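Local coordinates for protein 4-alpha-glucanotransferase (Corynebacterium glutamicum, PDB 5B68) that belongs to the amylomaltase family, with a TIM-barrel enzyme domain and an N-terminal beta-sandwich domain, at residues A[280-286]-A[671-676]; A[87-93]-A[127-133]; A[464-470]-A[481-487]. One frame throughout, in Å; residues are numbered along the deposited sequence.

Overall arrangement
The three contacts lie in two parts of one chain. Interaction 2 pairs two strands of the N-terminal beta-sandwich, whereas interactions 1 and 3 fall within the 4-alpha-glucanotransferase range, where eight parallel strands form the TIM-barrel sheet. Interaction 3, a beta hairpin, is nested in sequence inside the long loop closed by interaction 1, yet their centres are 35 Å apart, on opposite sides of the chain's centre. The nearest atoms of interactions 2 and 3 are about 11 Å apart. The centres of interactions 1 and 2 are 60 Å apart. Sulfate and BTB, probably from the crystallisation liquor, lie about 4 and 5 Å from the W673 side chain of interaction 1 and may mark a pocket.

Interaction 1: A[280-286]-A[671-676]; sequences TSDIIER and PNWCIP
I284 and C674 bring two irregular segments together through one backbone hydrogen bond, I284 N to C674 O, 2.8 Å long and nearly straight at 170°. The same carbonyl takes a CA-H...O contact from I283. R286 makes the main polar side-chain contact: its chain runs extended from CG to NE (chi2 175°, chi3 174°), carrying the guanidinium end-on to W673 O. NH1 and NH2 both donate to that one oxygen; the NH1 bond, 2.9 Å from W673 O, lies in the carbonyl plane, while NH2 comes from above it. The oxygen lies within the guanidinium plane, and C674 SG stands at the same group's edge, 3.5 Å from NH2. A salt bridge from NH2 to D232 and a cation-pi contact with Y185 probably help to hold it. W673 O is presented by a type II beta turn from P671 to C674, closed by C674 N to P671 O at 3.1 Å. The contact joins the loop leading into helix 286-301 to the loop after helix 650-654, within the 4-alpha-glucanotransferase region. Apolar side chains flank the backbone bond. I283 CG2 meets P671 CG at 3.8 Å, the two side chains crossing at about a right angle. Those of I284 and P676 run in opposite senses, I284 CD1 lying 4.1 Å from P676 CB, and the P676 ring turns CG against the carbonyl oxygen of D282, 3.5 Å away.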
loop_
_atom_site.group_PDB
_atom_site.type_symbol
_atom_site.label_atom_id
_atom_site.label_comp_id
_atom_site.label_asym_id
_atom_site.label_seq_id
_atom_site.Cartn_x
_atom_site.Cartn_y
_atom_site.Cartn_z
ATOM N N THR A 280 -17.032 -25.190 -0.264
ATOM C CA THR A 280 -16.508 -25.731 1.002
ATOM C C THR A 280 -15.938 -24.628 1.838
ATOM O O THR A 280 -15.653 -23.517 1.345
ATOM C CB THR A 280 -15.404 -26.789 0.764
ATOM O OG1 THR A 280 -14.161 -26.133 0.493
ATOM C CG2 THR A 280 -15.740 -27.690 -0.399
ATOM N N SER A 281 -15.661 -24.925 3.092
ATOM C CA SER A 281 -14.944 -23.992 3.966
ATOM C C SER A 281 -13.429 -24.289 4.043
ATOM O O SER A 281 -12.757 -23.772 4.919
ATOM C CB SER A 281 -15.573 -24.031 5.352
ATOM O OG SER A 281 -15.451 -25.330 5.916
ATOM N N ASP A 282 -12.930 -25.126 3.144
ATOM C CA ASP A 282 -11.517 -25.508 3.131
ATOM C C ASP A 282 -10.609 -24.322 2.820
ATOM O O ASP A 282 -10.971 -23.473 2.024
ATOM C CB ASP A 282 -11.294 -26.616 2.090
ATOM C CG ASP A 282 -11.972 -27.939 2.458
ATOM O OD1 ASP A 282 -12.434 -28.109 3.603
ATOM O OD2 ASP A 282 -12.074 -28.789 1.553
ATOM N N ILE A 283 -9.429 -24.297 3.437
ATOM C CA ILE A 283 -8.491 -23.236 3.243
ATOM C C ILE A 283 -8.186 -23.057 1.745
ATOM O O ILE A 283 -8.306 -24.001 0.941
ATOM C CB ILE A 283 -7.253 -23.311 4.192
ATOM C CG1 ILE A 283 -6.427 -24.589 4.001
ATOM C CG2 ILE A 283 -7.710 -23.205 5.646
ATOM C CD1 ILE A 283 -5.544 -24.599 2.776
ATOM N N ILE A 284 -7.932 -21.802 1.371
ATOM C CA ILE A 284 -7.680 -21.442 -0.021
ATOM C C ILE A 284 -6.257 -21.945 -0.397
ATOM O O ILE A 284 -5.327 -21.650 0.356
ATOM C CB ILE A 284 -7.704 -19.891 -0.199
ATOM C CG1 ILE A 284 -9.083 -19.267 0.108
ATOM C CG2 ILE A 284 -7.328 -19.520 -1.631
ATOM C CD1 ILE A 284 -10.155 -19.686 -0.858
ATOM N N GLU A 285 -6.108 -22.591 -1.549
ATOM C CA GLU A 285 -4.770 -23.035 -2.070
ATOM C C GLU A 285 -4.513 -22.301 -3.385
ATOM O O GLU A 285 -5.127 -22.582 -4.412
ATOM C CB GLU A 285 -4.641 -24.572 -2.263
ATOM C CG GLU A 285 -3.263 -25.029 -2.807
ATOM C CD GLU A 285 -2.025 -24.486 -2.033
ATOM O OE1 GLU A 285 -1.668 -25.109 -0.997
ATOM O OE2 GLU A 285 -1.385 -23.432 -2.427
ATOM N N ARG A 286 -3.592 -21.349 -3.304
ATOM C CA ARG A 286 -3.257 -20.538 -4.452
ATOM C C ARG A 286 -2.425 -21.362 -5.425
ATOM O O ARG A 286 -2.558 -21.197 -6.648
ATOM C CB ARG A 286 -2.500 -19.329 -3.999
ATOM C CG ARG A 286 -3.337 -18.281 -3.270
ATOM C CD ARG A 286 -2.483 -17.174 -2.741
ATOM N NE ARG A 286 -3.317 -16.109 -2.173
ATOM C CZ ARG A 286 -3.882 -16.116 -0.963
ATOM N NH1 ARG A 286 -4.661 -15.121 -0.613
ATOM N NH2 ARG A 286 -3.715 -17.113 -0.100
ATOM N N PRO A 671 -3.655 -20.370 9.041
ATOM C CA PRO A 671 -3.618 -20.145 7.597
ATOM C C PRO A 671 -3.954 -18.709 7.202
ATOM O O PRO A 671 -4.936 -18.467 6.530
ATOM C CB PRO A 671 -4.677 -21.107 7.058
ATOM C CG PRO A 671 -5.289 -21.776 8.232
ATOM C CD PRO A 671 -4.891 -21.035 9.453
ATOM N N ASN A 672 -3.083 -17.775 7.558
ATOM C CA ASN A 672 -3.321 -16.381 7.278
ATOM C C ASN A 672 -3.497 -16.218 5.786
ATOM O O ASN A 672 -2.835 -16.871 5.001
ATOM C CB ASN A 672 -2.140 -15.522 7.738
ATOM C CG ASN A 672 -1.907 -15.593 9.225
ATOM O OD1 ASN A 672 -2.805 -15.369 10.005
ATOM N ND2 ASN A 672 -0.686 -15.897 9.617
ATOM N N TRP A 673 -4.467 -15.397 5.420
ATOM C CA TRP A 673 -4.706 -15.008 4.048
ATOM C C TRP A 673 -5.313 -16.114 3.203
ATOM O O TRP A 673 -5.358 -16.012 2.008
ATOM C CB TRP A 673 -3.434 -14.485 3.409
ATOM C CG TRP A 673 -2.680 -13.555 4.271
ATOM C CD1 TRP A 673 -1.472 -13.773 4.833
ATOM C CD2 TRP A 673 -3.077 -12.246 4.674
ATOM N NE1 TRP A 673 -1.087 -12.694 5.557
ATOM C CE2 TRP A 673 -2.061 -11.740 5.482
ATOM C CE3 TRP A 673 -4.204 -11.456 4.435
ATOM C CZ2 TRP A 673 -2.125 -10.491 6.056
ATOM C CZ3 TRP A 673 -4.258 -10.216 5.003
ATOM C CH2 TRP A 673 -3.229 -9.743 5.804
ATOM N N CYS A 674 -5.752 -17.175 3.855
ATOM C CA CYS A 674 -6.328 -18.334 3.187
ATOM C C CYS A 674 -7.749 -18.730 3.611
ATOM O O CYS A 674 -8.187 -19.814 3.305
ATOM C CB CYS A 674 -5.415 -19.536 3.374
ATOM S SG CYS A 674 -3.757 -19.263 2.721
ATOM N N ILE A 675 -8.434 -17.856 4.333
ATOM C CA ILE A 675 -9.710 -18.204 4.948
ATOM C C ILE A 675 -10.871 -17.768 4.061
ATOM O O ILE A 675 -11.146 -16.598 3.964
ATOM C CB ILE A 675 -9.849 -17.504 6.318
ATOM C CG1 ILE A 675 -8.655 -17.810 7.232
ATOM C CG2 ILE A 675 -11.164 -17.847 6.986
ATOM C CD1 ILE A 675 -8.452 -19.269 7.560
ATOM N N PRO A 676 -11.555 -18.722 3.437
ATOM C CA PRO A 676 -12.707 -18.400 2.546
ATOM C C PRO A 676 -13.908 -17.820 3.295
ATOM O O PRO A 676 -14.064 -18.043 4.520
ATOM C CB PRO A 676 -13.085 -19.719 1.952
ATOM C CG PRO A 676 -12.751 -20.682 3.026
ATOM C CD PRO A 676 -11.507 -20.180 3.691
#

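Interaction 2: A[87-93]-A[127-133]; sequences FPVHVHD and RWGEASF
D93 and R127 both carry CG opposite the backbone N (chi1 -172° in D93), and the arginine then bends at chi3 (54°), which swings NE onto the carboxylate. NE donates to D93 OD2 at 2.8 Å, meeting the oxygen on its anti side and slightly out of the carboxylate plane; the carboxylate and guanidinium planes are almost perpendicular. Alongside, D93 N bonds to R127 O, also at 2.8 Å. The strands 87-92 and 127-133 run antiparallel, and the hydrogen-bonded pairs F87-F133, V89-A131 and V91-G129 each exchange two N-H...O bonds; A131 N to V89 O, for example, measures 2.9 Å. One face of this sheet, in the N-terminal beta-sandwich domain, carries F87, V89 and F133. There F87 CZ packs on F133 CB at 3.7 Å, and V89 CG2 reaches F133 CD1 at 3.8 Å; V99 and side chains of strand 142-150 cover this cluster. At the same end of the strand pair as the salt bridge, H92 directs its ring edge at the face of W128, a T-shaped pair with ring centroids 4.6 Å apart and planes at 80°. On the other face E130 lies beside H90, its OE1 held by N116 and T118. The contact therefore couples the buried F87, V89 and F133 cluster to a polar strand end, where opposite charges and a directed N-H bond probably help fix the register of D93 against R127.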
loop_
_atom_site.group_PDB
_atom_site.type_symbol
_atom_site.label_atom_id
_atom_site.label_comp_id
_atom_site.label_asym_id
_atom_site.label_seq_id
_atom_site.Cartn_x
_atom_site.Cartn_y
_atom_site.Cartn_z
ATOM N N PHE A 87 15.448 27.508 -5.637
ATOM C CA PHE A 87 16.389 26.350 -5.626
ATOM C C PHE A 87 17.821 26.834 -6.056
ATOM O O PHE A 87 17.971 27.841 -6.757
ATOM C CB PHE A 87 15.893 25.207 -6.549
ATOM C CG PHE A 87 15.770 25.587 -7.988
ATOM C CD1 PHE A 87 14.644 26.260 -8.475
ATOM C CD2 PHE A 87 16.801 25.353 -8.856
ATOM C CE1 PHE A 87 14.575 26.670 -9.784
ATOM C CE2 PHE A 87 16.716 25.768 -10.183
ATOM C CZ PHE A 87 15.611 26.392 -10.659
ATOM N N PRO A 88 18.848 26.101 -5.645
ATOM C CA PRO A 88 20.249 26.342 -5.971
ATOM C C PRO A 88 20.674 25.672 -7.250
ATOM O O PRO A 88 20.202 24.605 -7.595
ATOM C CB PRO A 88 21.012 25.785 -4.755
ATOM C CG PRO A 88 20.133 24.638 -4.354
ATOM C CD PRO A 88 18.724 25.047 -4.623
ATOM N N VAL A 89 21.522 26.352 -7.995
ATOM C CA VAL A 89 22.236 25.803 -9.143
ATOM C C VAL A 89 23.755 25.993 -8.880
ATOM O O VAL A 89 24.156 27.024 -8.312
ATOM C CB VAL A 89 21.808 26.570 -10.387
ATOM C CG1 VAL A 89 22.735 26.371 -11.569
ATOM C CG2 VAL A 89 20.391 26.171 -10.813
ATOM N N HIS A 90 24.576 25.012 -9.245
ATOM C CA HIS A 90 26.016 25.091 -9.144
ATOM C C HIS A 90 26.609 24.967 -10.532
ATOM O O HIS A 90 26.287 24.031 -11.284
ATOM C CB HIS A 90 26.553 24.011 -8.239
ATOM C CG HIS A 90 26.005 24.095 -6.855
ATOM N ND1 HIS A 90 26.373 25.096 -5.981
ATOM C CD2 HIS A 90 25.021 23.415 -6.248
ATOM C CE1 HIS A 90 25.709 24.961 -4.849
ATOM N NE2 HIS A 90 24.860 23.969 -4.995
ATOM N N VAL A 91 27.468 25.931 -10.891
ATOM C CA VAL A 91 28.203 25.923 -12.179
ATOM C C VAL A 91 29.694 26.254 -11.928
ATOM O O VAL A 91 30.045 26.839 -10.886
ATOM C CB VAL A 91 27.638 26.930 -13.194
ATOM C CG1 VAL A 91 26.267 26.542 -13.662
ATOM C CG2 VAL A 91 27.634 28.352 -12.627
ATOM N N HIS A 92 30.575 25.902 -12.875
ATOM C CA HIS A 92 31.976 26.377 -12.787
ATOM C C HIS A 92 31.949 27.929 -12.715
ATOM O O HIS A 92 31.240 28.567 -13.457
ATOM C CB HIS A 92 32.744 25.970 -14.014
ATOM C CG HIS A 92 32.954 24.503 -14.148
ATOM N ND1 HIS A 92 32.317 23.564 -13.358
ATOM C CD2 HIS A 92 33.692 23.798 -15.035
ATOM C CE1 HIS A 92 32.662 22.345 -13.756
ATOM N NE2 HIS A 92 33.494 22.464 -14.768
ATOM N N ASP A 93 32.659 28.496 -11.774
ATOM C CA ASP A 93 32.570 29.926 -11.502
ATOM C C ASP A 93 32.936 30.751 -12.758
ATOM O O ASP A 93 33.874 30.433 -13.449
ATOM C CB ASP A 93 33.433 30.277 -10.313
ATOM C CG ASP A 93 33.252 31.709 -9.844
ATOM O OD1 ASP A 93 32.116 32.210 -9.673
ATOM O OD2 ASP A 93 34.274 32.300 -9.550
ATOM N N ARG A 127 36.906 25.803 -9.527
ATOM C CA ARG A 127 36.213 26.780 -8.686
ATOM C C ARG A 127 34.751 26.707 -9.111
ATOM O O ARG A 127 34.411 26.874 -10.304
ATOM C CB ARG A 127 36.768 28.224 -8.790
ATOM C CG ARG A 127 36.250 29.159 -7.677
ATOM C CD ARG A 127 36.871 30.559 -7.628
ATOM N NE ARG A 127 36.739 31.221 -8.931
ATOM C CZ ARG A 127 37.658 31.216 -9.908
ATOM N NH1 ARG A 127 38.838 30.593 -9.758
ATOM N NH2 ARG A 127 37.396 31.831 -11.062
ATOM N N TRP A 128 33.884 26.507 -8.129
ATOM C CA TRP A 128 32.452 26.410 -8.345
ATOM C C TRP A 128 31.741 27.578 -7.700
ATOM O O TRP A 128 32.143 28.047 -6.672
ATOM C CB TRP A 128 31.886 25.137 -7.716
ATOM C CG TRP A 128 32.185 23.863 -8.457
ATOM C CD1 TRP A 128 33.314 23.123 -8.364
ATOM C CD2 TRP A 128 31.333 23.174 -9.378
ATOM N NE1 TRP A 128 33.241 22.036 -9.179
ATOM C CE2 TRP A 128 32.029 22.038 -9.812
ATOM C CE3 TRP A 128 30.055 23.406 -9.879
ATOM C CZ2 TRP A 128 31.490 21.135 -10.719
ATOM C CZ3 TRP A 128 29.533 22.517 -10.787
ATOM C CH2 TRP A 128 30.243 21.388 -11.187
ATOM N N GLY A 129 30.680 28.042 -8.336
ATOM C CA GLY A 129 29.818 29.046 -7.730
ATOM C C GLY A 129 28.406 28.534 -7.607
ATOM O O GLY A 129 28.054 27.580 -8.250
ATOM N N GLU A 130 27.603 29.264 -6.847
ATOM C CA GLU A 130 26.222 28.961 -6.624
ATOM C C GLU A 130 25.348 30.132 -7.066
ATOM O O GLU A 130 25.657 31.268 -6.730
ATOM C CB GLU A 130 26.030 28.697 -5.146
ATOM C CG GLU A 130 24.633 28.196 -4.787
ATOM C CD GLU A 130 24.481 27.821 -3.330
ATOM O OE1 GLU A 130 23.851 28.590 -2.568
ATOM O OE2 GLU A 130 25.005 26.801 -2.902
ATOM N N ALA A 131 24.221 29.852 -7.713
ATOM C CA ALA A 131 23.159 30.846 -8.007
ATOM C C ALA A 131 21.816 30.322 -7.535
ATOM O O ALA A 131 21.689 29.147 -7.237
ATOM C CB ALA A 131 23.152 31.120 -9.485
ATOM N N SER A 132 20.863 31.214 -7.331
ATOM C CA SER A 132 19.488 30.844 -6.955
ATOM C C SER A 132 18.508 31.243 -7.998
ATOM O O SER A 132 18.588 32.354 -8.642
ATOM C CB SER A 132 19.068 31.402 -5.588
ATOM O OG SER A 132 19.770 30.831 -4.474
ATOM N N PHE A 133 17.566 30.355 -8.277
ATOM C CA PHE A 133 16.491 30.658 -9.229
ATOM C C PHE A 133 15.143 30.310 -8.590
ATOM O O PHE A 133 15.061 29.495 -7.665
ATOM C CB PHE A 133 16.636 29.929 -10.556
ATOM C CG PHE A 133 17.866 30.319 -11.319
ATOM C CD1 PHE A 133 19.066 29.696 -11.031
ATOM C CD2 PHE A 133 17.847 31.317 -12.264
ATOM C CE1 PHE A 133 20.227 30.053 -11.680
ATOM C CE2 PHE A 133 19.004 31.674 -12.949
ATOM C CZ PHE A 133 20.199 31.032 -12.676
#

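Interaction 3: A[464-470]-A[481-487]; sequences GLFRLFV and TYIRFDH
Y482 buries the most surface here, and its ring receives the edge of F469 on one face: the centroids are 5.2 Å apart and the planes at 70°, an edge-to-face pair. F469 CD1 sits above that face, nearer the ring's periphery than its centre, while F469 CB touches Y482 CE1 at 3.8 Å. R467 also packs against the tyrosine, its CG 3.7 Å from Y482 CD1, before its guanidinium goes on to a salt bridge with E514. These residues occupy one face of a beta hairpin formed by strands 467-472 and 481-484, the latter at the edge of a four-stranded antiparallel sheet. Its pairs L468-I483 and V470-T481 are hydrogen-bonded, V470 N reaching T481 O at 2.8 Å. F466 is the next most engaged: with CG beside its own backbone N (chi1 -60°), the ring is carried to H487, where CD2 lies 3.3 Å from H487 CB. The two rings are near parallel, 15° apart, but displaced along their planes, with little overlap. Past the strand end, F466 O accepts from F485 N at 2.9 Å, the donor lying above the carbonyl plane, and F485 CE2 packs on L468 CD1 at 3.7 Å.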
loop_
_atom_site.group_PDB
_atom_site.type_symbol
_atom_site.label_atom_id
_atom_site.label_comp_id
_atom_site.label_asym_id
_atom_site.label_seq_id
_atom_site.Cartn_x
_atom_site.Cartn_y
_atom_site.Cartn_z
ATOM N N GLY A 464 5.392 5.938 6.763
ATOM C CA GLY A 464 6.456 5.661 5.812
ATOM C C GLY A 464 6.639 6.683 4.726
ATOM O O GLY A 464 7.653 6.640 4.009
ATOM N N LEU A 465 5.700 7.592 4.564
ATOM C CA LEU A 465 5.899 8.731 3.660
ATOM C C LEU A 465 6.836 9.749 4.338
ATOM O O LEU A 465 7.318 10.687 3.665
ATOM C CB LEU A 465 4.573 9.351 3.309
ATOM C CG LEU A 465 3.529 8.435 2.605
ATOM C CD1 LEU A 465 2.230 9.221 2.488
ATOM C CD2 LEU A 465 3.938 8.020 1.241
ATOM N N PHE A 466 7.003 9.641 5.678
ATOM C CA PHE A 466 7.802 10.538 6.471
ATOM C C PHE A 466 9.129 9.921 6.889
ATOM O O PHE A 466 10.161 10.573 6.848
ATOM C CB PHE A 466 7.004 11.020 7.700
ATOM C CG PHE A 466 5.724 11.753 7.332
ATOM C CD1 PHE A 466 4.586 11.047 6.983
ATOM C CD2 PHE A 466 5.688 13.140 7.307
ATOM C CE1 PHE A 466 3.427 11.710 6.656
ATOM C CE2 PHE A 466 4.547 13.797 6.956
ATOM C CZ PHE A 466 3.391 13.073 6.594
ATOM N N ARG A 467 9.068 8.712 7.421
ATOM C CA ARG A 467 10.218 8.036 7.933
ATOM C C ARG A 467 9.919 6.538 7.992
ATOM O O ARG A 467 8.738 6.130 8.056
ATOM C CB ARG A 467 10.535 8.607 9.348
ATOM C CG ARG A 467 9.466 8.246 10.368
ATOM C CD ARG A 467 9.663 9.001 11.668
ATOM N NE ARG A 467 9.305 10.410 11.572
ATOM C CZ ARG A 467 8.447 11.023 12.387
ATOM N NH1 ARG A 467 8.183 12.286 12.206
ATOM N NH2 ARG A 467 7.815 10.359 13.344
ATOM N N LEU A 468 10.949 5.709 8.002
ATOM C CA LEU A 468 10.761 4.278 8.208
ATOM C C LEU A 468 11.660 3.862 9.305
ATOM O O LEU A 468 12.803 4.294 9.348
ATOM C CB LEU A 468 11.118 3.482 6.954
ATOM C CG LEU A 468 10.059 3.581 5.829
ATOM C CD1 LEU A 468 10.613 2.960 4.552
ATOM C CD2 LEU A 468 8.724 2.978 6.201
ATOM N N PHE A 469 11.207 2.942 10.115
ATOM C CA PHE A 469 12.078 2.207 11.025
ATOM C C PHE A 469 12.742 1.086 10.305
ATOM O O PHE A 469 12.052 0.267 9.744
ATOM C CB PHE A 469 11.280 1.674 12.201
ATOM C CG PHE A 469 12.131 1.154 13.296
ATOM C CD1 PHE A 469 12.773 2.022 14.179
ATOM C CD2 PHE A 469 12.338 -0.200 13.429
ATOM C CE1 PHE A 469 13.604 1.520 15.182
ATOM C CE2 PHE A 469 13.173 -0.704 14.422
ATOM C CZ PHE A 469 13.797 0.141 15.298
ATOM N N VAL A 470 14.066 1.083 10.304
ATOM C CA VAL A 470 14.870 0.102 9.592
ATOM C C VAL A 470 15.933 -0.478 10.513
ATOM O O VAL A 470 16.458 0.232 11.393
ATOM C CB VAL A 470 15.583 0.728 8.339
ATOM C CG1 VAL A 470 14.549 1.159 7.323
ATOM C CG2 VAL A 470 16.444 1.916 8.687
ATOM N N THR A 481 16.797 1.871 13.704
ATOM C CA THR A 481 16.591 3.277 13.872
ATOM C C THR A 481 15.713 3.810 12.729
ATOM O O THR A 481 15.333 3.024 11.868
ATOM C CB THR A 481 17.911 4.036 13.953
ATOM O OG1 THR A 481 17.626 5.356 14.369
ATOM C CG2 THR A 481 18.703 4.044 12.663
ATOM N N TYR A 482 15.402 5.095 12.764
ATOM C CA TYR A 482 14.583 5.734 11.765
ATOM C C TYR A 482 15.442 6.365 10.692
ATOM O O TYR A 482 16.462 6.933 10.983
ATOM C CB TYR A 482 13.707 6.810 12.402
ATOM C CG TYR A 482 12.518 6.228 13.096
ATOM C CD1 TYR A 482 11.437 5.796 12.369
ATOM C CD2 TYR A 482 12.506 6.038 14.466
ATOM C CE1 TYR A 482 10.359 5.228 12.977
ATOM C CE2 TYR A 482 11.424 5.466 15.087
ATOM C CZ TYR A 482 10.354 5.065 14.331
ATOM O OH TYR A 482 9.265 4.500 14.910
ATOM N N ILE A 483 15.016 6.225 9.455
ATOM C CA ILE A 483 15.551 7.047 8.355
ATOM C C ILE A 483 14.451 7.933 7.862
ATOM O O ILE A 483 13.321 7.490 7.687
ATOM C CB ILE A 483 16.148 6.230 7.199
ATOM C CG1 ILE A 483 15.164 5.223 6.635
ATOM C CG2 ILE A 483 17.397 5.517 7.673
ATOM C CD1 ILE A 483 15.775 4.496 5.417
ATOM N N ARG A 484 14.786 9.195 7.663
ATOM C CA ARG A 484 13.867 10.251 7.210
ATOM C C ARG A 484 13.730 10.313 5.685
ATOM O O ARG A 484 14.727 10.148 4.978
ATOM C CB ARG A 484 14.410 11.589 7.776
ATOM C CG ARG A 484 13.763 12.877 7.309
ATOM C CD ARG A 484 13.936 14.078 8.254
ATOM N NE ARG A 484 15.274 14.396 8.775
ATOM C CZ ARG A 484 16.301 14.785 8.038
ATOM N NH1 ARG A 484 16.181 14.848 6.729
ATOM N NH2 ARG A 484 17.440 15.099 8.623
ATOM N N PHE A 485 12.513 10.601 5.181
ATOM C CA PHE A 485 12.270 10.832 3.767
ATOM C C PHE A 485 11.781 12.226 3.605
ATOM O O PHE A 485 11.353 12.878 4.571
ATOM C CB PHE A 485 11.260 9.820 3.189
ATOM C CG PHE A 485 11.822 8.428 3.142
ATOM C CD1 PHE A 485 12.542 8.018 2.036
ATOM C CD2 PHE A 485 11.660 7.530 4.186
ATOM C CE1 PHE A 485 13.111 6.764 2.012
ATOM C CE2 PHE A 485 12.271 6.263 4.149
ATOM C CZ PHE A 485 13.002 5.895 3.046
ATOM N N ASP A 486 11.839 12.708 2.359
ATOM C CA ASP A 486 11.271 13.988 2.056
ATOM C C ASP A 486 9.757 13.849 1.924
ATOM O O ASP A 486 9.246 13.521 0.822
ATOM C CB ASP A 486 11.912 14.589 0.817
ATOM C CG ASP A 486 11.353 15.948 0.458
ATOM O OD1 ASP A 486 10.401 16.525 1.091
ATOM O OD2 ASP A 486 11.989 16.524 -0.439
ATOM N N HIS A 487 9.040 14.130 3.027
ATOM C CA HIS A 487 7.577 13.951 3.021
ATOM C C HIS A 487 6.872 14.884 2.009
ATOM O O HIS A 487 5.803 14.547 1.448
ATOM C CB HIS A 487 6.966 14.095 4.428
ATOM C CG HIS A 487 7.301 15.401 5.041
ATOM N ND1 HIS A 487 6.531 16.520 4.845
ATOM C CD2 HIS A 487 8.410 15.810 5.681
ATOM C CE1 HIS A 487 7.127 17.562 5.382
ATOM N NE2 HIS A 487 8.271 17.162 5.886
#